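Local atomic coordinates of O-methyltransferase family 3 (Niastella koreensis, PDB entry 7CVU), a protein that transfers a methyl group from S-adenosyl-L-methionine to catechol-like compounds, using magnesium, and turns protocatechuic acid into equal amounts of vanillic and isovanillic acid. Residues 135-140 with 161-166; 168-173 with 210-215; 21-26 with 102-107. All blocks are in the same frame, centred on the assembly; numbering follows the deposited sequence.

Interaction 1: 135-140 with 161-166; sequences MIFIDA and LIVADN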
ATOM      1  N   MET C 135       4.651 -12.636  -4.464  1.00  9.12           N
ATOM      2  CA  MET C 135       4.552 -11.772  -3.256  1.00  9.89           C
ATOM      3  C   MET C 135       5.174 -12.550  -2.106  1.00  9.71           C
ATOM      4  O   MET C 135       4.916 -13.757  -2.008  1.00 11.06           O
ATOM      5  CB  MET C 135       3.107 -11.390  -2.939  1.00 10.36           C
ATOM      6  CG  MET C 135       2.986 -10.455  -1.743  1.00 11.80           C
ATOM      7  SD  MET C 135       1.297  -9.900  -1.573  1.00 13.66           S
ATOM      8  CE  MET C 135       1.318  -9.370   0.130  1.00 12.43           C
ATOM      9  N   ILE C 136       5.918 -11.846  -1.257  1.00 10.40           N
ATOM     10  CA  ILE C 136       6.629 -12.415  -0.080  1.00  9.71           C
ATOM     11  C   ILE C 136       6.291 -11.507   1.077  1.00 10.47           C
ATOM     12  O   ILE C 136       6.379 -10.299   0.904  1.00 11.09           O
ATOM     13  CB  ILE C 136       8.153 -12.522  -0.281  1.00  9.71           C
ATOM     14  CG1 ILE C 136       8.491 -13.383  -1.515  1.00  9.02           C
ATOM     15  CG2 ILE C 136       8.762 -13.042   0.991  1.00  9.46           C
ATOM     16  CD1 ILE C 136       9.911 -13.483  -1.839  1.00  9.59           C
ATOM     17  N   PHE C 137       5.766 -12.070   2.155  1.00 10.23           N
ATOM     18  CA  PHE C 137       5.393 -11.323   3.373  1.00 11.58           C
ATOM     19  C   PHE C 137       6.259 -11.795   4.542  1.00 12.49           C
ATOM     20  O   PHE C 137       6.197 -12.963   4.881  1.00 12.61           O
ATOM     21  CB  PHE C 137       3.940 -11.545   3.776  1.00 11.75           C
ATOM     22  CG  PHE C 137       3.522 -10.708   4.965  1.00 11.59           C
ATOM     23  CD1 PHE C 137       3.521  -9.337   4.884  1.00 11.95           C
ATOM     24  CD2 PHE C 137       3.119 -11.290   6.151  1.00 12.88           C
ATOM     25  CE1 PHE C 137       3.232  -8.565   5.998  1.00 12.69           C
ATOM     26  CE2 PHE C 137       2.719 -10.508   7.228  1.00 13.94           C
ATOM     27  CZ  PHE C 137       2.773  -9.145   7.150  1.00 13.63           C
ATOM     28  N   ILE C 138       7.079 -10.906   5.078  1.00 12.97           N
ATOM     29  CA  ILE C 138       7.974 -11.210   6.224  1.00 15.06           C
ATOM     30  C   ILE C 138       7.426 -10.537   7.484  1.00 14.98           C
ATOM     31  O   ILE C 138       7.315  -9.319   7.517  1.00 14.09           O
ATOM     32  CB  ILE C 138       9.401 -10.757   5.913  1.00 15.74           C
ATOM     33  CG1 ILE C 138       9.966 -11.412   4.645  1.00 16.52           C
ATOM     34  CG2 ILE C 138      10.276 -10.998   7.130  1.00 15.94           C
ATOM     35  CD1 ILE C 138      11.135 -10.709   4.068  1.00 15.54           C
ATOM     36  N   ASP C 139       7.010 -11.334   8.468  1.00 17.57           N
ATOM     37  CA  ASP C 139       6.682 -10.862   9.827  1.00 21.00           C
ATOM     38  C   ASP C 139       7.192 -11.880  10.840  1.00 23.07           C
ATOM     39  O   ASP C 139       6.369 -12.462  11.571  1.00 21.86           O
ATOM     40  CB  ASP C 139       5.184 -10.740  10.050  1.00 24.52           C
ATOM     41  CG  ASP C 139       4.871  -9.899  11.273  1.00 29.58           C
ATOM     42  OD1 ASP C 139       5.766  -9.177  11.733  1.00 28.48           O
ATOM     43  OD2 ASP C 139       3.735  -9.992  11.754  1.00 39.85           O
ATOM     44  N   ALA C 140       8.480 -12.151  10.846  1.00 25.49           N
ATOM     45  CA  ALA C 140       9.064 -13.143  11.789  1.00 25.53           C
ATOM     46  C   ALA C 140       9.978 -12.353  12.735  1.00 25.17           C
ATOM     47  O   ALA C 140       9.788 -11.095  12.880  1.00 26.10           O
ATOM     48  CB  ALA C 140       9.783 -14.211  11.023  1.00 26.32           C
ATOM     49  N   LEU C 161       6.851  -8.477  -5.337  1.00 10.74           N
ATOM     50  CA  LEU C 161       6.620  -7.583  -4.194  1.00 10.78           C
ATOM     51  C   LEU C 161       7.087  -8.297  -2.935  1.00 11.48           C
ATOM     52  O   LEU C 161       6.562  -9.373  -2.632  1.00 10.96           O
ATOM     53  CB  LEU C 161       5.145  -7.238  -4.112  1.00 11.97           C
ATOM     54  CG  LEU C 161       4.770  -6.402  -2.895  1.00 11.96           C
ATOM     55  CD1 LEU C 161       5.404  -5.037  -2.968  1.00 11.82           C
ATOM     56  CD2 LEU C 161       3.276  -6.263  -2.784  1.00 13.70           C
ATOM     57  N   ILE C 162       7.952  -7.640  -2.175  1.00 10.89           N
ATOM     58  CA  ILE C 162       8.370  -8.102  -0.836  1.00 11.47           C
ATOM     59  C   ILE C 162       7.878  -7.073   0.171  1.00 11.58           C
ATOM     60  O   ILE C 162       8.211  -5.866   0.070  1.00 12.79           O
ATOM     61  CB  ILE C 162       9.884  -8.369  -0.763  1.00 10.81           C
ATOM     62  CG1 ILE C 162      10.398  -9.287  -1.876  1.00 11.55           C
ATOM     63  CG2 ILE C 162      10.218  -8.940   0.604  1.00 11.08           C
ATOM     64  CD1 ILE C 162      11.917  -9.366  -1.977  1.00 12.32           C
ATOM     65  N   VAL C 163       7.053  -7.560   1.108  1.00 11.22           N
ATOM     66  CA  VAL C 163       6.477  -6.780   2.228  1.00 11.21           C
ATOM     67  C   VAL C 163       7.108  -7.305   3.499  1.00 11.32           C
ATOM     68  O   VAL C 163       7.082  -8.514   3.707  1.00 12.55           O
ATOM     69  CB  VAL C 163       4.937  -6.894   2.273  1.00 11.37           C
ATOM     70  CG1 VAL C 163       4.362  -6.114   3.462  1.00 12.20           C
ATOM     71  CG2 VAL C 163       4.314  -6.508   0.948  1.00 12.39           C
ATOM     72  N   ALA C 164       7.728  -6.418   4.291  1.00 12.22           N
ATOM     73  CA  ALA C 164       8.315  -6.713   5.616  1.00 12.48           C
ATOM     74  C   ALA C 164       7.613  -5.886   6.682  1.00 12.28           C
ATOM     75  O   ALA C 164       7.570  -4.646   6.562  1.00 12.86           O
ATOM     76  CB  ALA C 164       9.792  -6.405   5.607  1.00 12.58           C
ATOM     77  N   ASP C 165       6.962  -6.544   7.645  1.00 12.91           N
ATOM     78  CA  ASP C 165       6.129  -5.817   8.631  1.00 12.98           C
ATOM     79  C   ASP C 165       6.956  -5.420   9.850  1.00 14.14           C
ATOM     80  O   ASP C 165       7.950  -6.130  10.178  1.00 14.89           O
ATOM     81  CB  ASP C 165       4.958  -6.672   9.124  1.00 13.44           C
ATOM     82  CG  ASP C 165       3.810  -5.865   9.700  1.00 16.35           C
ATOM     83  OD1 ASP C 165       3.690  -4.697   9.363  1.00 16.37           O
ATOM     84  OD2 ASP C 165       3.029  -6.414  10.488  1.00 18.10           O
ATOM     85  N   ASN C 166       6.559  -4.308  10.461  1.00 12.84           N
ATOM     86  CA  ASN C 166       6.945  -3.868  11.813  1.00 13.37           C
ATOM     87  C   ASN C 166       8.434  -3.488  11.844  1.00 11.90           C
ATOM     88  O   ASN C 166       9.170  -4.049  12.690  1.00 13.02           O
ATOM     89  CB  ASN C 166       6.635  -4.956  12.823  1.00 16.20           C
ATOM     90  CG  ASN C 166       6.383  -4.413  14.207  1.00 20.50           C
ATOM     91  OD1 ASN C 166       6.598  -3.218  14.466  1.00 20.20           O
ATOM     92  ND2 ASN C 166       5.982  -5.330  15.087  1.00 26.72           N
TER
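Ile136 and Val163 meet backbone to backbone where strand 135-138 runs beside strand 161-165 in the same direction, their axes 4.7 Å apart at closest approach. Helix 145-154 connects the two strands, making a beta-alpha-beta unit of the Rossmann-like fold of class I methyltransferases. Four hydrogen bonds join them. Ile136 N gives to Leu161 O, Val163 N gives to Ile136 O at 2.8 Å with an N-H...O angle of 179°, Ile138 N gives to Val163 O, and Asp165 N gives to Ile138 O. Met135 and Phe137 instead bond their backbones to Leu62 and Leu64 of strand 60-64, as befits a central strand.

Side chains alternate between two buried faces, so nonpolar residues suit both. Met135, Phe137, Leu161 and Val163 share one face, where helix 43-55 covers the first three and Met215 touches Val163. With CG anti to the backbone N (chi1 -176°), the Phe137 ring turns its edge to Val163, whose CG1 lies 3.6 Å from Phe137 CD1 near the ring plane. Further along, Phe137 CZ is 3.8 Å from Asp165 CB. Ile136, Ile138, Ile162 and Ala164 pack on the other face, where Ile138 CD1 lies 4.0 Å from Ile162 CG2; helix 145-154 covers Ile136, Ile138 and Ile162.

Beyond the hydrophobic rows lies the metal site: Asp139, Asp165 and Asn166 bind magnesium, and Asp139 also binds S-adenosyl-L-methionine. A salt bridge from Lys210 and a hydrogen bond from Gln45 both reach Asp165 OD2; together they probably hold that carboxylate in place, the lysine charge perhaps easing the approach of the two acids. The Asp139 and Asp165 side chains point the same way with carboxylate planes 65° apart, and Asp139 OD2 stands 3.9 Å from Asp165 OD2.

Interaction 2: 168-173 with 210-215; sequences IRDGKV and KEYDGM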
ATOM      1  N   ILE C 168       9.658  -0.211  12.071  1.00 12.22           N
ATOM      2  CA  ILE C 168       9.983   1.106  12.715  1.00 12.45           C
ATOM      3  C   ILE C 168       9.932   0.975  14.249  1.00 12.98           C
ATOM      4  O   ILE C 168      10.444   1.906  14.915  1.00 12.82           O
ATOM      5  CB  ILE C 168       9.123   2.271  12.199  1.00 14.10           C
ATOM      6  CG1 ILE C 168       7.660   2.073  12.574  1.00 14.23           C
ATOM      7  CG2 ILE C 168       9.327   2.518  10.695  1.00 16.14           C
ATOM      8  CD1 ILE C 168       6.767   3.307  12.276  1.00 14.29           C
ATOM      9  N   ARG C 169       9.374  -0.096  14.814  1.00 14.27           N
ATOM     10  CA  ARG C 169       9.473  -0.390  16.280  1.00 14.75           C
ATOM     11  C   ARG C 169       9.030   0.844  17.081  1.00 14.86           C
ATOM     12  O   ARG C 169       9.755   1.237  18.011  1.00 14.18           O
ATOM     13  CB  ARG C 169      10.888  -0.853  16.668  1.00 15.97           C
ATOM     14  CG  ARG C 169      11.573  -1.782  15.664  1.00 17.42           C
ATOM     15  CD  ARG C 169      10.687  -2.981  15.351  1.00 19.67           C
ATOM     16  NE  ARG C 169      10.588  -3.800  16.542  1.00 22.17           N
ATOM     17  CZ  ARG C 169       9.891  -4.918  16.633  1.00 27.71           C
ATOM     18  NH1 ARG C 169       9.890  -5.601  17.764  1.00 26.87           N
ATOM     19  NH2 ARG C 169       9.206  -5.355  15.590  1.00 30.59           N
ATOM     20  N   ASP C 170       7.856   1.428  16.777  1.00 14.47           N
ATOM     21  CA  ASP C 170       7.255   2.559  17.554  1.00 14.27           C
ATOM     22  C   ASP C 170       8.189   3.773  17.558  1.00 13.12           C
ATOM     23  O   ASP C 170       8.071   4.671  18.414  1.00 12.51           O
ATOM     24  CB  ASP C 170       6.958   2.132  18.981  1.00 13.91           C
ATOM     25  CG  ASP C 170       5.676   1.371  19.134  1.00 16.26           C
ATOM     26  OD1 ASP C 170       4.717   1.737  18.443  1.00 15.03           O
ATOM     27  OD2 ASP C 170       5.693   0.385  19.886  1.00 18.00           O
ATOM     28  N   GLY C 171       9.077   3.842  16.577  1.00 12.64           N
ATOM     29  CA  GLY C 171      10.043   4.936  16.474  1.00 14.19           C
ATOM     30  C   GLY C 171      11.394   4.631  17.081  1.00 12.89           C
ATOM     31  O   GLY C 171      12.259   5.484  16.975  1.00 15.55           O
ATOM     32  N   LYS C 172      11.608   3.473  17.699  1.00 13.13           N
ATOM     33  CA  LYS C 172      12.904   3.196  18.345  1.00 12.19           C
ATOM     34  C   LYS C 172      14.007   3.068  17.307  1.00 13.68           C
ATOM     35  O   LYS C 172      15.154   3.219  17.710  1.00 13.07           O
ATOM     36  CB  LYS C 172      12.826   1.961  19.231  1.00 13.47           C
ATOM     37  CG  LYS C 172      11.872   2.131  20.408  1.00 13.92           C
ATOM     38  CD  LYS C 172      11.909   0.954  21.399  1.00 14.04           C
ATOM     39  CE  LYS C 172      11.315  -0.344  20.877  1.00 14.48           C
ATOM     40  NZ  LYS C 172      11.279  -1.380  21.946  1.00 14.82           N
ATOM     41  N   VAL C 173      13.694   2.810  16.032  1.00 13.56           N
ATOM     42  CA  VAL C 173      14.747   2.737  14.969  1.00 13.96           C
ATOM     43  C   VAL C 173      15.506   4.067  14.833  1.00 15.19           C
ATOM     44  O   VAL C 173      16.632   4.061  14.225  1.00 14.89           O
ATOM     45  CB  VAL C 173      14.194   2.261  13.610  1.00 13.37           C
ATOM     46  CG1 VAL C 173      13.741   0.848  13.703  1.00 14.94           C
ATOM     47  CG2 VAL C 173      13.124   3.193  13.032  1.00 13.00           C
ATOM     48  N   LYS C 210      -2.224  -2.321  13.867  1.00 20.77           N
ATOM     49  CA  LYS C 210      -1.251  -2.685  14.936  1.00 22.89           C
ATOM     50  C   LYS C 210      -0.865  -1.409  15.711  1.00 21.50           C
ATOM     51  O   LYS C 210       0.285  -1.308  16.134  1.00 20.07           O
ATOM     52  CB  LYS C 210      -0.061  -3.456  14.343  1.00 27.24           C
ATOM     53  CG  LYS C 210      -0.452  -4.768  13.651  1.00 30.75           C
ATOM     54  CD  LYS C 210       0.529  -5.926  13.843  1.00 39.16           C
ATOM     55  CE  LYS C 210       1.897  -5.656  13.246  1.00 42.26           C
ATOM     56  NZ  LYS C 210       2.739  -6.880  13.183  1.00 47.13           N
ATOM     57  N   GLU C 211      -1.840  -0.493  15.862  1.00 20.85           N
ATOM     58  CA  GLU C 211      -1.809   0.847  16.511  1.00 19.65           C
ATOM     59  C   GLU C 211      -0.889   1.799  15.738  1.00 16.86           C
ATOM     60  O   GLU C 211      -1.362   2.808  15.342  1.00 14.68           O
ATOM     61  CB  GLU C 211      -1.386   0.802  17.979  1.00 25.24           C
ATOM     62  CG  GLU C 211      -2.517   0.407  18.922  1.00 29.30           C
ATOM     63  CD  GLU C 211      -2.898  -1.041  18.742  1.00 33.87           C
ATOM     64  OE1 GLU C 211      -4.109  -1.320  18.568  1.00 35.56           O
ATOM     65  OE2 GLU C 211      -1.959  -1.878  18.719  1.00 40.74           O
ATOM     66  N   TYR C 212       0.376   1.433  15.569  1.00 15.18           N
ATOM     67  CA  TYR C 212       1.439   2.250  14.893  1.00 14.93           C
ATOM     68  C   TYR C 212       2.421   1.271  14.261  1.00 14.51           C
ATOM     69  O   TYR C 212       2.992   0.410  14.976  1.00 15.45           O
ATOM     70  CB  TYR C 212       2.149   3.162  15.900  1.00 14.31           C
ATOM     71  CG  TYR C 212       3.233   4.042  15.336  1.00 12.86           C
ATOM     72  CD1 TYR C 212       3.134   4.620  14.080  1.00 14.19           C
ATOM     73  CD2 TYR C 212       4.322   4.386  16.115  1.00 14.34           C
ATOM     74  CE1 TYR C 212       4.136   5.422  13.575  1.00 14.81           C
ATOM     75  CE2 TYR C 212       5.305   5.218  15.641  1.00 14.33           C
ATOM     76  CZ  TYR C 212       5.216   5.736  14.365  1.00 14.37           C
ATOM     77  OH  TYR C 212       6.156   6.587  13.882  1.00 14.31           O
ATOM     78  N   ASP C 213       2.494   1.267  12.935  1.00 15.63           N
ATOM     79  CA  ASP C 213       3.252   0.219  12.209  1.00 15.07           C
ATOM     80  C   ASP C 213       4.061   0.873  11.103  1.00 15.26           C
ATOM     81  O   ASP C 213       3.573   1.847  10.487  1.00 16.50           O
ATOM     82  CB  ASP C 213       2.330  -0.855  11.645  1.00 16.45           C
ATOM     83  CG  ASP C 213       3.043  -2.093  11.120  1.00 17.35           C
ATOM     84  OD1 ASP C 213       4.195  -2.311  11.472  1.00 17.44           O
ATOM     85  OD2 ASP C 213       2.380  -2.896  10.438  1.00 18.34           O
ATOM     86  N   GLY C 214       5.243   0.318  10.839  1.00 13.15           N
ATOM     87  CA  GLY C 214       5.977   0.606   9.598  1.00 12.69           C
ATOM     88  C   GLY C 214       6.034  -0.626   8.727  1.00 12.17           C
ATOM     89  O   GLY C 214       6.499  -1.690   9.213  1.00 13.63           O
ATOM     90  N   MET C 215       5.516  -0.534   7.521  1.00 12.38           N
ATOM     91  CA  MET C 215       5.494  -1.697   6.587  1.00 11.99           C
ATOM     92  C   MET C 215       6.415  -1.379   5.419  1.00 10.41           C
ATOM     93  O   MET C 215       6.152  -0.405   4.700  1.00 10.23           O
ATOM     94  CB  MET C 215       4.073  -1.975   6.087  1.00 13.15           C
ATOM     95  CG  MET C 215       3.152  -2.380   7.192  1.00 14.34           C
ATOM     96  SD  MET C 215       1.524  -2.946   6.604  1.00 17.99           S
ATOM     97  CE  MET C 215       2.067  -4.494   5.884  1.00 14.40           C
TER
HETATM   98  O   HOH W   1       7.054  -1.156  13.271  1.00 15.00           O
HETATM   99  O   HOH W   2       5.745   0.302  15.391  1.00 16.53           O
HETATM  100  O   HOH W   3       2.802  -0.171  17.753  1.00 19.71           O
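Ile168 lays its CD1 methyl over a face of the Tyr212 ring, a CH-pi contact with CD1 4.0 Å from the ring centroid and 29° off the normal. The two side chains are roughly perpendicular. With CG1 set between its own N and C (chi1 65°), Ile168 brings that carbon to 3.5 Å from Gly214 N. Glycine suits that place because a CB on Gly214 would collide with Ile168 CG2.

A polar group also touches the ring: Asp170 OD1 is 3.5 Å from Tyr212 CD2, oblique to it, and the two side chains run antiparallel alongside. The phenol end is held elsewhere, its OH hydrogen-bonded to Gln205.

Water does the bridging, since no direct hydrogen bond joins the two segments. One molecule accepts from Asp170 N and donates to Tyr212 O, with both bonds 2.8 Å. A second accepts from Arg169 N at 3.0 Å and, weakly, from Gly214 N. Within the turn, Gly171 N bonds back to Ile168 O, and the positive phi of Gly171 (95°) is one that glycine adopts easily.

With neither ring nor hydroxyl, an alanine in place of Tyr212 would probably leave a gap beneath the Ile168 methyl and Gln205 OE1 without its phenol mate.

The loop follows the metal ligand Asn166, against which Asp213 packs, so the contact borders the magnesium site. Running on to helix 181-195, it lies against the segment that leads into strand 213-220. Ile168 also packs on Ile203 and Gln205 of strand 199-206, Val173 rests on Ala186 of helix 181-195, and Phe6 and Val9 of the second subunit meet Tyr212.

Interaction 3: 21-26 with 102-107; sequences DDALLA and IDRAGL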
ATOM      1  N   ASP C  21     -14.938 -13.075   8.473  1.00 16.44           N
ATOM      2  CA  ASP C  21     -15.851 -14.249   8.524  1.00 17.61           C
ATOM      3  C   ASP C  21     -15.457 -15.149   9.691  1.00 16.71           C
ATOM      4  O   ASP C  21     -14.458 -14.889  10.430  1.00 15.34           O
ATOM      5  CB  ASP C  21     -15.810 -15.077   7.235  1.00 19.50           C
ATOM      6  CG  ASP C  21     -14.485 -15.839   7.046  1.00 22.43           C
ATOM      7  OD1 ASP C  21     -13.431 -15.281   7.380  1.00 23.26           O
ATOM      8  OD2 ASP C  21     -14.531 -16.999   6.636  1.00 27.43           O
ATOM      9  N   ASP C  22     -16.188 -16.252   9.832  1.00 17.56           N
ATOM     10  CA  ASP C  22     -15.949 -17.165  10.976  1.00 19.48           C
ATOM     11  C   ASP C  22     -14.484 -17.628  11.035  1.00 19.11           C
ATOM     12  O   ASP C  22     -13.940 -17.731  12.161  1.00 19.47           O
ATOM     13  CB  ASP C  22     -16.853 -18.384  10.886  1.00 21.19           C
ATOM     14  CG  ASP C  22     -16.630 -19.269  12.078  1.00 21.63           C
ATOM     15  OD1 ASP C  22     -17.074 -18.852  13.145  1.00 25.15           O
ATOM     16  OD2 ASP C  22     -15.990 -20.337  11.914  1.00 23.91           O
ATOM     17  N   ALA C  23     -13.910 -17.981   9.893  1.00 19.86           N
ATOM     18  CA  ALA C  23     -12.559 -18.578   9.830  1.00 19.55           C
ATOM     19  C   ALA C  23     -11.591 -17.579  10.442  1.00 19.03           C
ATOM     20  O   ALA C  23     -10.704 -17.995  11.176  1.00 19.47           O
ATOM     21  CB  ALA C  23     -12.167 -18.920   8.416  1.00 19.72           C
ATOM     22  N   LEU C  24     -11.755 -16.291  10.139  1.00 17.01           N
ATOM     23  CA  LEU C  24     -10.785 -15.281  10.633  1.00 17.07           C
ATOM     24  C   LEU C  24     -11.032 -15.081  12.131  1.00 17.26           C
ATOM     25  O   LEU C  24     -10.080 -14.906  12.882  1.00 17.59           O
ATOM     26  CB  LEU C  24     -10.887 -13.982   9.832  1.00 15.81           C
ATOM     27  CG  LEU C  24     -10.280 -14.021   8.421  1.00 16.40           C
ATOM     28  CD1 LEU C  24     -10.660 -12.780   7.625  1.00 15.17           C
ATOM     29  CD2 LEU C  24      -8.753 -14.159   8.471  1.00 16.43           C
ATOM     30  N   LEU C  25     -12.285 -15.035  12.575  1.00 17.34           N
ATOM     31  CA  LEU C  25     -12.572 -14.811  14.010  1.00 17.64           C
ATOM     32  C   LEU C  25     -12.035 -15.984  14.843  1.00 17.93           C
ATOM     33  O   LEU C  25     -11.424 -15.744  15.954  1.00 20.74           O
ATOM     34  CB  LEU C  25     -14.080 -14.627  14.175  1.00 19.22           C
ATOM     35  CG  LEU C  25     -14.638 -13.337  13.585  1.00 19.79           C
ATOM     36  CD1 LEU C  25     -16.158 -13.342  13.718  1.00 21.94           C
ATOM     37  CD2 LEU C  25     -14.022 -12.109  14.224  1.00 21.73           C
ATOM     38  N   ALA C  26     -12.199 -17.192  14.317  1.00 17.18           N
ATOM     39  CA  ALA C  26     -11.725 -18.453  14.936  1.00 17.79           C
ATOM     40  C   ALA C  26     -10.197 -18.443  15.010  1.00 19.28           C
ATOM     41  O   ALA C  26      -9.704 -18.831  16.032  1.00 21.00           O
ATOM     42  CB  ALA C  26     -12.262 -19.651  14.191  1.00 17.34           C
ATOM     43  N   ILE C 102      -6.297 -22.850   8.882  1.00 17.64           N
ATOM     44  CA  ILE C 102      -6.239 -22.921   7.384  1.00 19.04           C
ATOM     45  C   ILE C 102      -7.281 -23.915   6.879  1.00 19.54           C
ATOM     46  O   ILE C 102      -8.020 -23.589   5.959  1.00 18.77           O
ATOM     47  CB  ILE C 102      -4.805 -23.245   6.907  1.00 21.49           C
ATOM     48  CG1 ILE C 102      -4.086 -21.925   6.701  1.00 21.33           C
ATOM     49  CG2 ILE C 102      -4.707 -24.097   5.643  1.00 22.50           C
ATOM     50  CD1 ILE C 102      -4.063 -21.107   7.883  1.00 21.49           C
ATOM     51  N   ASP C 103      -7.356 -25.082   7.503  1.00 19.66           N
ATOM     52  CA  ASP C 103      -8.360 -26.115   7.159  1.00 20.25           C
ATOM     53  C   ASP C 103      -9.775 -25.545   7.304  1.00 21.52           C
ATOM     54  O   ASP C 103     -10.540 -25.724   6.321  1.00 18.65           O
ATOM     55  CB  ASP C 103      -8.088 -27.355   8.004  1.00 23.87           C
ATOM     56  CG  ASP C 103      -6.824 -28.096   7.601  1.00 24.75           C
ATOM     57  OD1 ASP C 103      -6.193 -27.741   6.588  1.00 26.49           O
ATOM     58  OD2 ASP C 103      -6.481 -29.023   8.337  1.00 26.76           O
ATOM     59  N   ARG C 104     -10.060 -24.819   8.393  1.00 21.16           N
ATOM     60  CA  ARG C 104     -11.406 -24.228   8.695  1.00 21.73           C
ATOM     61  C   ARG C 104     -11.755 -23.231   7.578  1.00 23.45           C
ATOM     62  O   ARG C 104     -12.923 -23.097   7.218  1.00 21.99           O
ATOM     63  CB  ARG C 104     -11.433 -23.606  10.094  1.00 23.13           C
ATOM     64  CG  ARG C 104     -12.727 -22.862  10.433  1.00 23.72           C
ATOM     65  CD  ARG C 104     -12.844 -22.281  11.828  1.00 26.22           C
ATOM     66  NE  ARG C 104     -12.449 -23.242  12.856  1.00 27.40           N
ATOM     67  CZ  ARG C 104     -11.261 -23.273  13.455  1.00 29.43           C
ATOM     68  NH1 ARG C 104     -10.311 -22.410  13.137  1.00 24.39           N
ATOM     69  NH2 ARG C 104     -11.008 -24.202  14.356  1.00 30.80           N
ATOM     70  N   ALA C 105     -10.754 -22.585   6.971  1.00 19.26           N
ATOM     71  CA  ALA C 105     -10.980 -21.612   5.889  1.00 20.03           C
ATOM     72  C   ALA C 105     -11.114 -22.333   4.552  1.00 18.60           C
ATOM     73  O   ALA C 105     -11.340 -21.628   3.585  1.00 20.96           O
ATOM     74  CB  ALA C 105      -9.854 -20.582   5.867  1.00 17.74           C
ATOM     75  N   GLY C 106     -10.932 -23.659   4.490  1.00 19.72           N
ATOM     76  CA  GLY C 106     -11.012 -24.454   3.244  1.00 21.87           C
ATOM     77  C   GLY C 106      -9.792 -24.262   2.340  1.00 20.34           C
ATOM     78  O   GLY C 106      -9.886 -24.505   1.123  1.00 22.62           O
ATOM     79  N   LEU C 107      -8.661 -23.878   2.924  1.00 18.97           N
ATOM     80  CA  LEU C 107      -7.426 -23.498   2.186  1.00 18.19           C
ATOM     81  C   LEU C 107      -6.379 -24.615   2.264  1.00 18.67           C
ATOM     82  O   LEU C 107      -5.251 -24.390   1.798  1.00 17.84           O
ATOM     83  CB  LEU C 107      -6.891 -22.199   2.798  1.00 17.10           C
ATOM     84  CG  LEU C 107      -7.747 -20.963   2.524  1.00 16.43           C
ATOM     85  CD1 LEU C 107      -7.224 -19.791   3.311  1.00 17.79           C
ATOM     86  CD2 LEU C 107      -7.787 -20.633   1.042  1.00 17.49           C
TER
HETATM   87  O   HOH W   4      -9.949 -20.466  11.064  1.00 21.00           O
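Arg104 meets Ala26 where the N-capped start of helix 22-33 lies against the C-terminal end of helix 92-104, which closes in a Schellman motif at Gly106. The cap is Asp21, which bonds weakly to Ala23 N and Leu24 N and forms a salt bridge with Arg77.

From CB, which points at the neighbouring helix, the Arg104 chain runs extended through CG (chi1 174°), and CG passes 4.5 Å from Ala23 CB. The next carbon, CD, touches two residues, 3.6 Å from Ala26 CB and 3.7 Å from Asp22 OD2. A bend at chi3 (-47°) then lays the guanidinium with one face against the Ala26 methyl, where NH1 is 3.5 Å from Ala26 CB. A small alanine suits this spot, since it lets the flat group lie close. Asp22 is of opposite charge, yet its OD2 stays 4.7 Å from Arg104 NE, so attraction there is probably only diffuse. At the tip, NH1 donates to Asn101 OD1 and to a water that in turn donates to Ala23 O at 2.6 Å.

Just before Gly106, at this surface contact, Ala105 CB meets Ala23 CB at 3.8 Å.

Interaction 1 lies in the core of the sheet, interaction 2 is partly buried farther out, and interaction 3 is a surface contact touching neither. The first two share the sheet, because strands 161-165 and 213-220 are neighbours in it, and they meet at the metal site, where Asp213 of interaction 2 lies close to Asp165 of interaction 1. Their chemistry follows their places. Regular backbone bonds and hydrophobic rows hold interaction 1, a methyl over a ring and bridging waters hold interaction 2, while interaction 3 joins two helix ends through alanines and one long arginine, its centre about 22 Å from that of interaction 1.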